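Local coordinates for MIPZ (Caulobacter crescentus, PDB 2XJ9), which binds ATP as a P-loop ATPase whose localised dimerisation and nucleoid binding form a gradient of this cell division inhibitor, probably to position the division plane, at residues E226-F230 against R242-V246. The protein carries 1 engineered substitution. Residues are numbered along the deposited sequence; the frame is centred on the assembly and turned at random.
Sequences ELFPF and RPVPV
The long loop that joins strand 213-215 to helix 249-263 in this P-loop ATPase folds back on itself, so that Glu-226, Leu-227 and Phe-230 of its earlier part meet Pro-243 and Val-244 of its later part. The turn at 227-230 is closed by a backbone hydrogen bond from Phe-230 N to Leu-227 O (2.9 Å), and the meeting itself is made by side chains, burying 194 Å² in all. Glu-226 has CG anti to its own N (chi1 179°) and stays extended through chi2, which carries the carboxylate to the two methyls of Val-244. Glu-226 OE1 lies 3.6 Å from Val-244 CG1, and Glu-226 OE2 lies 3.9 Å from Val-244 CG2, a van der Waals contact of the carboxylate with both methyls. Beside it, the CD2 methyl of Leu-227 reaches Val-244 CG2 at 4.2 Å and, more loosely, CG of Pro-243. Phe-230 completes the row: its side chain and that of Pro-243 run past one another in opposite directions, and Pro-243 CB sits over one face of the Phe-230 ring, displaced toward the rim, 4.1 Å from Phe-230 CE1. Replacing Glu-226 by an alanine would probably open a gap beside the Val-244 methyls and leave Arg-198 of the second subunit without this acidic partner, with which it now forms a long, weak ion pair. The same arginine also packs on Val-244, which places this buried patch at the dimer interface, with the Glu-226 side chain about 9 Å from a bound nucleotide analogue. Within the chain, Leu-237 of the intervening loop touches both Leu-227 and Pro-243, while on the side of helix 47-62 Trp-58 meets the Phe-230 ring with the planes at about 60°.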
loop_
_atom_site.group_PDB
_atom_site.type_symbol
_atom_site.label_atom_id
_atom_site.label_comp_id
_atom_site.label_asym_id
_atom_site.label_seq_id
_atom_site.Cartn_x
_atom_site.Cartn_y
_atom_site.Cartn_z
ATOM N N GLU A 226 -12.118 -1.466 10.912
ATOM C CA GLU A 226 -12.388 -0.896 12.222
ATOM C C GLU A 226 -12.123 -1.890 13.346
ATOM O O GLU A 226 -11.870 -1.487 14.478
ATOM C CB GLU A 226 -13.837 -0.431 12.264
ATOM C CG GLU A 226 -14.260 0.154 13.582
ATOM C CD GLU A 226 -15.750 0.467 13.633
ATOM O OE1 GLU A 226 -16.537 -0.320 13.054
ATOM O OE2 GLU A 226 -16.130 1.494 14.250
ATOM N N LEU A 227 -12.163 -3.185 13.030
ATOM C CA LEU A 227 -12.055 -4.225 14.052
ATOM C C LEU A 227 -10.654 -4.836 14.160
ATOM O O LEU A 227 -10.417 -5.758 14.951
ATOM C CB LEU A 227 -13.090 -5.316 13.803
ATOM C CG LEU A 227 -14.523 -4.810 13.821
ATOM C CD1 LEU A 227 -15.493 -5.880 13.352
ATOM C CD2 LEU A 227 -14.846 -4.363 15.227
ATOM N N PHE A 228 -9.717 -4.314 13.384
ATOM C CA PHE A 228 -8.376 -4.880 13.375
ATOM C C PHE A 228 -7.743 -4.972 14.751
ATOM O O PHE A 228 -7.048 -5.925 15.053
ATOM C CB PHE A 228 -7.472 -4.094 12.448
ATOM C CG PHE A 228 -6.025 -4.454 12.563
ATOM C CD1 PHE A 228 -5.464 -5.406 11.727
ATOM C CD2 PHE A 228 -5.206 -3.823 13.490
ATOM C CE1 PHE A 228 -4.114 -5.712 11.816
ATOM C CE2 PHE A 228 -3.846 -4.146 13.588
ATOM C CZ PHE A 228 -3.312 -5.088 12.754
ATOM N N PRO A 229 -7.952 -3.963 15.592
ATOM C CA PRO A 229 -7.276 -4.050 16.897
ATOM C C PRO A 229 -7.748 -5.233 17.753
ATOM O O PRO A 229 -7.027 -5.650 18.659
ATOM C CB PRO A 229 -7.632 -2.714 17.568
ATOM C CG PRO A 229 -7.923 -1.796 16.424
ATOM C CD PRO A 229 -8.540 -2.635 15.343
ATOM N N PHE A 230 -8.935 -5.763 17.466
ATOM C CA PHE A 230 -9.501 -6.855 18.251
ATOM C C PHE A 230 -9.264 -8.189 17.576
ATOM O O PHE A 230 -9.436 -9.242 18.180
ATOM C CB PHE A 230 -10.998 -6.675 18.403
ATOM C CG PHE A 230 -11.395 -5.326 18.906
ATOM C CD1 PHE A 230 -12.206 -4.504 18.147
ATOM C CD2 PHE A 230 -10.955 -4.875 20.135
ATOM C CE1 PHE A 230 -12.575 -3.272 18.610
ATOM C CE2 PHE A 230 -11.323 -3.640 20.598
ATOM C CZ PHE A 230 -12.134 -2.841 19.837
ATOM N N ARG A 242 -19.937 -8.039 20.316
ATOM C CA ARG A 242 -20.313 -6.692 19.905
ATOM C C ARG A 242 -19.474 -5.626 20.596
ATOM O O ARG A 242 -19.920 -4.996 21.554
ATOM C CB ARG A 242 -21.800 -6.444 20.151
ATOM C CG ARG A 242 -22.228 -6.637 21.595
ATOM C CD ARG A 242 -23.664 -6.211 21.774
ATOM N NE ARG A 242 -24.070 -5.313 20.695
ATOM C CZ ARG A 242 -23.653 -4.054 20.565
ATOM N NH1 ARG A 242 -24.076 -3.314 19.547
ATOM N NH2 ARG A 242 -22.810 -3.534 21.450
ATOM N N PRO A 243 -18.249 -5.414 20.097
ATOM C CA PRO A 243 -17.360 -4.378 20.622
ATOM C C PRO A 243 -17.672 -3.054 19.935
ATOM O O PRO A 243 -17.129 -2.007 20.295
ATOM C CB PRO A 243 -15.971 -4.876 20.199
ATOM C CG PRO A 243 -16.223 -5.987 19.143
ATOM C CD PRO A 243 -17.689 -6.038 18.888
ATOM N N VAL A 244 -18.563 -3.123 18.950
ATOM C CA VAL A 244 -18.870 -1.983 18.104
ATOM C C VAL A 244 -20.342 -1.902 17.666
ATOM O O VAL A 244 -20.902 -2.869 17.154
ATOM C CB VAL A 244 -17.957 -1.977 16.879
ATOM C CG1 VAL A 244 -18.735 -1.550 15.628
ATOM C CG2 VAL A 244 -16.733 -1.094 17.145
ATOM N N PRO A 245 -20.969 -0.730 17.862
ATOM C CA PRO A 245 -22.397 -0.567 17.567
ATOM C C PRO A 245 -22.698 -0.954 16.128
ATOM O O PRO A 245 -21.871 -0.671 15.258
ATOM C CB PRO A 245 -22.621 0.934 17.766
ATOM C CG PRO A 245 -21.511 1.364 18.692
ATOM C CD PRO A 245 -20.342 0.531 18.302
ATOM N N VAL A 246 -23.847 -1.582 15.876
ATOM C CA VAL A 246 -24.203 -2.005 14.518
ATOM C C VAL A 246 -24.563 -0.847 13.607
ATOM O O VAL A 246 -25.072 0.184 14.051
ATOM C CB VAL A 246 -25.367 -3.018 14.482
ATOM C CG1 VAL A 246 -25.961 -3.093 13.073
ATOM C CG2 VAL A 246 -24.890 -4.386 14.939
#